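Local structure of phosphatase (Thermotoga maritima, 1NF2) at residues 46-51 and 62-67; 68-73 and 195-200; 104-109 and 137-142. The protein probably acts as a magnesium-dependent phosphatase of the haloacid dehalogenase family, with a distinctive substrate-binding domain. All coordinates share one frame; numbering follows the deposited sequence.

Interaction 1: residues 46-51 and 62-67; sequences VSTLNV and TIAYNG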
# COMPACT_ATOMS: atom_id res chain seq x y z
N VAL A 46 4.73 3.60 8.25
CA VAL A 46 4.68 4.80 9.08
C VAL A 46 3.68 5.82 8.55
O VAL A 46 2.95 6.43 9.33
CB VAL A 46 6.07 5.48 9.18
CG1 VAL A 46 6.93 4.73 10.16
CG2 VAL A 46 6.73 5.55 7.81
N SER A 47 3.65 6.00 7.24
CA SER A 47 2.72 6.96 6.64
C SER A 47 1.29 6.54 6.92
O SER A 47 0.42 7.38 7.20
CB SER A 47 2.93 7.03 5.12
OG SER A 47 4.26 7.41 4.81
N THR A 48 1.04 5.24 6.85
CA THR A 48 -0.29 4.70 7.08
C THR A 48 -0.70 4.81 8.55
O THR A 48 -1.81 5.23 8.86
CB THR A 48 -0.37 3.23 6.60
OG1 THR A 48 0.09 3.15 5.24
CG2 THR A 48 -1.81 2.71 6.68
N LEU A 49 0.20 4.44 9.45
CA LEU A 49 -0.11 4.51 10.88
C LEU A 49 -0.30 5.97 11.31
O LEU A 49 -1.04 6.25 12.25
CB LEU A 49 1.01 3.88 11.71
CG LEU A 49 1.33 2.40 11.45
CD1 LEU A 49 2.43 1.95 12.38
CD2 LEU A 49 0.09 1.55 11.64
N ASN A 50 0.36 6.89 10.61
CA ASN A 50 0.26 8.31 10.93
C ASN A 50 -1.11 8.88 10.59
O ASN A 50 -1.59 9.79 11.26
CB ASN A 50 1.36 9.10 10.22
CG ASN A 50 2.69 9.05 10.96
OD1 ASN A 50 2.78 8.50 12.07
ND2 ASN A 50 3.73 9.61 10.36
N VAL A 51 -1.73 8.36 9.54
CA VAL A 51 -3.05 8.82 9.15
C VAL A 51 -4.03 8.30 10.20
O VAL A 51 -4.94 9.02 10.63
CB VAL A 51 -3.45 8.27 7.76
CG1 VAL A 51 -4.95 8.50 7.50
CG2 VAL A 51 -2.64 8.96 6.68
N THR A 62 -3.17 -3.23 10.10
CA THR A 62 -2.84 -2.52 8.89
C THR A 62 -2.08 -3.29 7.81
O THR A 62 -1.19 -4.10 8.11
CB THR A 62 -2.04 -1.24 9.26
OG1 THR A 62 -2.86 -0.38 10.06
CG2 THR A 62 -1.57 -0.49 8.02
N ILE A 63 -2.44 -3.03 6.55
CA ILE A 63 -1.77 -3.63 5.40
C ILE A 63 -1.09 -2.45 4.71
O ILE A 63 -1.75 -1.50 4.30
CB ILE A 63 -2.78 -4.31 4.43
CG1 ILE A 63 -3.46 -5.50 5.13
CG2 ILE A 63 -2.05 -4.81 3.18
CD1 ILE A 63 -4.47 -6.22 4.27
N ALA A 64 0.23 -2.51 4.63
CA ALA A 64 1.04 -1.45 4.03
C ALA A 64 1.91 -1.98 2.88
O ALA A 64 1.97 -3.19 2.64
CB ALA A 64 1.93 -0.83 5.11
N TYR A 65 2.58 -1.07 2.16
CA TYR A 65 3.43 -1.45 1.03
C TYR A 65 2.70 -2.40 0.08
O TYR A 65 3.30 -3.34 -0.45
CB TYR A 65 4.71 -2.13 1.53
CG TYR A 65 5.70 -1.18 2.18
CD1 TYR A 65 6.49 -0.33 1.42
CD2 TYR A 65 5.84 -1.15 3.57
CE1 TYR A 65 7.41 0.54 2.02
CE2 TYR A 65 6.75 -0.29 4.18
CZ TYR A 65 7.53 0.55 3.40
OH TYR A 65 8.44 1.38 4.02
N ASN A 66 1.41 -2.16 -0.10
CA ASN A 66 0.59 -2.97 -1.00
C ASN A 66 0.64 -4.48 -0.73
O ASN A 66 0.64 -5.30 -1.67
CB ASN A 66 1.00 -2.68 -2.45
CG ASN A 66 0.03 -3.28 -3.46
OD1 ASN A 66 -1.18 -3.16 -3.30
ND2 ASN A 66 0.56 -3.90 -4.51
N GLY A 67 0.68 -4.86 0.54
CA GLY A 67 0.69 -6.28 0.87
C GLY A 67 1.95 -6.87 1.47
O GLY A 67 1.89 -7.99 2.02
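T48 and L49 on helix 46-51 meet T62 and A64 on strand 62-64, with the short helix and strand axes 8.8 Å apart at their closest and running roughly antiparallel (142°). The CA of T48 comes nearest to that of A64, and the CA of L49 to that of T62. No hydrogen bond crosses the interface, so what joins the two pieces is side-chain contact.

The centre is a pair of methyls. T48 CG2 lies 3.5 Å from T62 CG2, closer than methyl carbons usually sit, and the two side chains run past one another pointing opposite ways. Chi1 (-53° in T48, -63° in T62) sets each OG1 beside the backbone N and puts the methyl anti to that N, facing the other segment. The hydroxyls find their partners outside the contact: T48 OG1 bonds to the carbonyl O of M44, just ahead of helix 45-55, while T62 OG1 is hydrogen-bonded both to E52 and to the carbonyl O of F60. Both threonines are buried, yet their polar atoms are satisfied without a bond across the gap.

L49 comes in at the flank. Its CB does not point at the strand, but the end of the chain does, and CD2 stops 3.9 Å from T62 OG1. A64 offers just its CB, 4.4 Å from T48 OG1.

The contact lies in the beta-alpha-beta unit made by strand 36-40, helix 45-55 and strand 62-64, with the helix packed on one side of the sheet. The T48 side chain lies about 11 Å from the magnesium ion, near the metal site but not part of it. I63 points away from helix 45-55 and packs on helices 191-202 and 216-222, while Y71 on the antiparallel neighbour strand 69-72 touches both L49 and T62.

Interaction 2: residues 68-73 and 195-200; sequences AIVYLP and LRFLRE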
# COMPACT_ATOMS: atom_id res chain seq x y z
N ALA A 68 3.07 -6.16 1.40
CA ALA A 68 4.33 -6.66 1.94
C ALA A 68 4.36 -6.63 3.46
O ALA A 68 5.04 -7.44 4.10
CB ALA A 68 5.51 -5.85 1.37
N ILE A 69 3.63 -5.69 4.06
CA ILE A 69 3.58 -5.60 5.51
C ILE A 69 2.18 -5.74 6.09
O ILE A 69 1.23 -5.13 5.59
CB ILE A 69 4.20 -4.28 6.01
CG1 ILE A 69 5.72 -4.34 5.81
CG2 ILE A 69 3.85 -4.04 7.47
CD1 ILE A 69 6.48 -3.20 6.46
N VAL A 70 2.07 -6.56 7.12
CA VAL A 70 0.81 -6.74 7.84
C VAL A 70 1.15 -6.41 9.29
O VAL A 70 2.03 -7.02 9.89
CB VAL A 70 0.27 -8.19 7.75
CG1 VAL A 70 -0.99 -8.33 8.60
CG2 VAL A 70 -0.05 -8.54 6.31
N TYR A 71 0.45 -5.41 9.83
CA TYR A 71 0.70 -4.96 11.19
C TYR A 71 -0.53 -5.06 12.10
O TYR A 71 -1.65 -4.80 11.67
CB TYR A 71 1.20 -3.52 11.13
CG TYR A 71 1.03 -2.70 12.40
CD1 TYR A 71 -0.23 -2.21 12.77
CD2 TYR A 71 2.12 -2.39 13.21
CE1 TYR A 71 -0.40 -1.42 13.91
CE2 TYR A 71 1.97 -1.60 14.35
CZ TYR A 71 0.71 -1.12 14.69
OH TYR A 71 0.56 -0.34 15.81
N LEU A 72 -0.30 -5.46 13.35
CA LEU A 72 -1.35 -5.56 14.36
C LEU A 72 -0.96 -4.63 15.51
O LEU A 72 0.17 -4.67 15.99
CB LEU A 72 -1.49 -7.00 14.90
CG LEU A 72 -2.15 -8.02 13.98
CD1 LEU A 72 -2.32 -9.35 14.70
CD2 LEU A 72 -3.50 -7.49 13.53
N PRO A 73 -1.90 -3.78 15.95
CA PRO A 73 -1.67 -2.83 17.04
C PRO A 73 -0.93 -3.43 18.24
O PRO A 73 -0.10 -2.77 18.86
CB PRO A 73 -3.08 -2.38 17.40
CG PRO A 73 -3.78 -2.41 16.07
CD PRO A 73 -3.31 -3.73 15.51
N LEU A 195 -4.43 -9.73 3.03
CA LEU A 195 -5.72 -9.79 3.72
C LEU A 195 -6.09 -11.23 4.08
O LEU A 195 -6.63 -11.48 5.15
CB LEU A 195 -6.84 -9.17 2.88
CG LEU A 195 -8.24 -9.21 3.55
CD1 LEU A 195 -8.17 -8.56 4.92
CD2 LEU A 195 -9.28 -8.52 2.68
N ARG A 196 -5.79 -12.16 3.17
CA ARG A 196 -6.09 -13.57 3.42
C ARG A 196 -5.28 -14.06 4.62
O ARG A 196 -5.78 -14.82 5.45
CB ARG A 196 -5.74 -14.41 2.19
CG ARG A 196 -6.28 -15.82 2.28
CD ARG A 196 -5.46 -16.78 1.45
NE ARG A 196 -5.51 -16.49 0.02
CZ ARG A 196 -4.51 -16.77 -0.82
NH1 ARG A 196 -3.39 -17.32 -0.38
NH2 ARG A 196 -4.63 -16.50 -2.12
N PHE A 197 -4.03 -13.61 4.70
CA PHE A 197 -3.12 -13.97 5.78
C PHE A 197 -3.67 -13.44 7.11
O PHE A 197 -3.67 -14.13 8.14
CB PHE A 197 -1.75 -13.37 5.51
CG PHE A 197 -0.73 -13.63 6.58
CD1 PHE A 197 0.04 -14.78 6.56
CD2 PHE A 197 -0.56 -12.72 7.62
CE1 PHE A 197 0.98 -15.02 7.56
CE2 PHE A 197 0.38 -12.95 8.63
CZ PHE A 197 1.15 -14.11 8.60
N LEU A 198 -4.10 -12.18 7.09
CA LEU A 198 -4.65 -11.52 8.26
C LEU A 198 -5.89 -12.28 8.73
O LEU A 198 -6.09 -12.48 9.93
CB LEU A 198 -5.02 -10.08 7.91
CG LEU A 198 -5.67 -9.27 9.02
CD1 LEU A 198 -4.74 -9.20 10.24
CD2 LEU A 198 -5.97 -7.89 8.49
N ARG A 199 -6.69 -12.71 7.77
CA ARG A 199 -7.91 -13.46 8.03
C ARG A 199 -7.62 -14.77 8.78
O ARG A 199 -8.30 -15.11 9.76
CB ARG A 199 -8.60 -13.76 6.71
CG ARG A 199 -10.09 -13.95 6.81
CD ARG A 199 -10.68 -14.14 5.43
NE ARG A 199 -10.30 -15.43 4.87
CZ ARG A 199 -10.35 -15.71 3.57
NH1 ARG A 199 -10.77 -14.79 2.72
NH2 ARG A 199 -9.99 -16.91 3.13
N GLU A 200 -6.62 -15.51 8.31
CA GLU A 200 -6.24 -16.77 8.94
C GLU A 200 -5.77 -16.51 10.37
O GLU A 200 -6.11 -17.23 11.30
CB GLU A 200 -5.12 -17.42 8.14
CG GLU A 200 -5.53 -18.73 7.50
CD GLU A 200 -5.81 -19.79 8.54
OE1 GLU A 200 -6.44 -20.81 8.19
OE2 GLU A 200 -5.39 -19.60 9.70
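L198 reaches from helix 195-200 to two strand residues at once, its CD1 lying 3.9 Å from L72 CD2 and 4.2 Å from V70 CG1. Its CB does not aim at the strand; with CG anti to the backbone N (chi1 177°), the chain nevertheless carries CD1 over to it. Both V70 and L72 meet this leucine at a slant, neither stacked along it nor end on.

V70 does point at the helix, and its two methyls are shared out. CG1 goes to L198, while CG2 turns to F197 and lies 4.4 Å from ring atom CD2, approaching the ring obliquely. L72 starts off to one side of the helix, but its isobutyl end swings in toward L198 and also rests on R201 and M202, farther along helix 191-202. V70 extends the same apolar patch to A194.

With nothing polar across it, this is a greasy seam between a helix and a strand whose axes make only 33°. A helix lying at a small angle along the strands is the usual layering of an alpha/beta sandwich, consistent with the Rossmann-like core of the HAD family; here helix 191-202 packs on V70 and L72 of antiparallel strand 69-72 and reaches V211 in strand 209-213 through L195.

Interaction 3: residues 104-109 and 137-142; sequences AYIDDV and SELVSK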
# COMPACT_ATOMS: atom_id res chain seq x y z
N ALA A 104 16.17 3.23 -1.70
CA ALA A 104 15.74 1.97 -1.11
C ALA A 104 14.87 2.15 0.13
O ALA A 104 15.09 3.06 0.92
CB ALA A 104 16.97 1.12 -0.77
N TYR A 105 13.90 1.26 0.28
CA TYR A 105 13.00 1.26 1.43
C TYR A 105 13.50 0.19 2.39
O TYR A 105 13.30 -1.00 2.16
CB TYR A 105 11.58 0.96 0.99
CG TYR A 105 10.89 2.12 0.31
CD1 TYR A 105 10.22 3.09 1.05
CD2 TYR A 105 10.91 2.25 -1.08
CE1 TYR A 105 9.58 4.16 0.44
CE2 TYR A 105 10.27 3.32 -1.71
CZ TYR A 105 9.61 4.27 -0.94
OH TYR A 105 8.96 5.32 -1.55
N ILE A 106 14.15 0.62 3.47
CA ILE A 106 14.71 -0.31 4.44
C ILE A 106 14.17 -0.12 5.85
O ILE A 106 14.40 0.92 6.47
CB ILE A 106 16.24 -0.17 4.47
CG1 ILE A 106 16.81 -0.47 3.08
CG2 ILE A 106 16.83 -1.08 5.54
CD1 ILE A 106 18.26 -0.09 2.94
N ASP A 107 13.48 -1.13 6.35
CA ASP A 107 12.92 -1.07 7.69
C ASP A 107 12.06 0.17 7.89
O ASP A 107 12.14 0.83 8.92
CB ASP A 107 14.03 -1.11 8.74
CG ASP A 107 14.13 -2.46 9.41
OD1 ASP A 107 13.22 -2.78 10.21
OD2 ASP A 107 15.11 -3.19 9.14
N ASP A 108 11.26 0.47 6.88
CA ASP A 108 10.35 1.60 6.91
C ASP A 108 10.99 2.99 6.88
O ASP A 108 10.47 3.93 7.47
CB ASP A 108 9.44 1.48 8.14
CG ASP A 108 8.01 1.89 7.85
OD1 ASP A 108 7.58 1.72 6.69
OD2 ASP A 108 7.32 2.36 8.77
N VAL A 109 12.12 3.10 6.18
CA VAL A 109 12.82 4.37 6.02
C VAL A 109 13.28 4.48 4.57
O VAL A 109 13.86 3.53 4.03
CB VAL A 109 14.05 4.48 6.96
CG1 VAL A 109 14.75 5.83 6.75
CG2 VAL A 109 13.61 4.34 8.41
N SER A 137 24.48 0.94 -0.79
CA SER A 137 24.74 -0.39 -1.33
C SER A 137 25.04 -1.39 -0.21
O SER A 137 24.60 -2.53 -0.27
CB SER A 137 25.89 -0.36 -2.34
OG SER A 137 27.07 0.18 -1.76
N GLU A 138 25.79 -0.96 0.80
CA GLU A 138 26.10 -1.87 1.91
C GLU A 138 24.89 -2.08 2.81
O GLU A 138 24.63 -3.19 3.28
CB GLU A 138 27.27 -1.33 2.75
CG GLU A 138 27.41 -2.04 4.10
CD GLU A 138 28.68 -1.68 4.87
OE1 GLU A 138 28.99 -0.48 4.99
OE2 GLU A 138 29.35 -2.61 5.36
N LEU A 139 24.15 -1.00 3.05
CA LEU A 139 22.96 -1.04 3.89
C LEU A 139 22.00 -2.10 3.35
O LEU A 139 21.57 -3.00 4.08
CB LEU A 139 22.30 0.35 3.89
CG LEU A 139 21.36 0.74 5.04
CD1 LEU A 139 22.14 0.69 6.32
CD2 LEU A 139 20.81 2.14 4.84
N VAL A 140 21.67 -2.00 2.07
CA VAL A 140 20.76 -2.94 1.42
C VAL A 140 21.34 -4.34 1.33
O VAL A 140 20.72 -5.30 1.79
CB VAL A 140 20.39 -2.48 -0.00
CG1 VAL A 140 19.52 -3.53 -0.68
CG2 VAL A 140 19.68 -1.14 0.04
N SER A 141 22.51 -4.45 0.73
CA SER A 141 23.17 -5.74 0.55
C SER A 141 23.27 -6.57 1.82
O SER A 141 23.43 -7.79 1.76
CB SER A 141 24.57 -5.53 -0.03
OG SER A 141 24.50 -4.96 -1.33
N LYS A 142 23.16 -5.92 2.98
CA LYS A 142 23.25 -6.62 4.25
C LYS A 142 22.02 -6.53 5.14
O LYS A 142 21.93 -7.21 6.16
CB LYS A 142 24.48 -6.12 5.02
CG LYS A 142 24.47 -6.41 6.51
CD LYS A 142 25.85 -6.29 7.14
CE LYS A 142 26.74 -7.45 6.75
NZ LYS A 142 28.00 -7.47 7.55
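I106 pushes the end of its side chain into the corner between V140 and L139 of helix 137-142. Its CD1 sits 3.4 Å from V140 CG2, tighter than an ordinary carbon contact, and 3.8 Å from L139 CG. It runs askew to both helix side chains. Its CG1 lies beside the backbone N, and chi2 of 168° keeps the chain extended, taking CD1 out to the helix.

V140 CG2 is shared by two strand-side residues, since A104 CB also comes to it, at 3.6 Å. That methyl lies anti to the carbonyl carbon of V140, whose CB is not itself aimed at the strand. L139, by contrast, does point across, and its CD2 ends 3.9 Å from I106 CD1. A104 and I106, two residues apart, both face the helix; Y105 between them faces away, its ring in a cation-pi contact with K147 and its OH bonded to that of Y122.

Inside the helix, S141 OG donates a 2.7 Å hydrogen bond to the carbonyl O of S137, one turn back. The backbone N of S141 reaches the same oxygen from the opposite face of the carbonyl plane, so two donors grip it.

Beyond I106 the chain reverses through D107 and D108, both with positive phi, and the backbone N of I106 bonds to the carbonyl O of V109. A beta hairpin with a two-residue loop, D107-D108, close to a type I' turn, thus joins strand 102-105 to strand 110-112, whose Y111 also touches I106 and L139. V140 also packs on A88 of helix 85-95. Helices laid against a mixed sheet make up this second domain, which in HAD phosphatases of the Cof type is the cap, here probably the substrate-binding domain.

From the N terminus, interaction 1 closes first, a short loop between helix 45-55 and strand 62-64 in the core domain. Interaction 2 opens straight afterwards, on the next strand of the same sheet, but closes only at helix 191-202, after the chain has been out through the second domain and back. Interaction 3 falls within that long excursion and ties strand 102-105 to helix 136-143 there. Interactions 1 and 2 each use one of the adjacent strands 62-64 and 69-72, joined by probable hydrogen bonds from T62 N to Y71 O and from A64 N to I69 O. Between the domains, Y65 OH meets D108 OD1 at 2.8 Å, linking interactions 1 and 3.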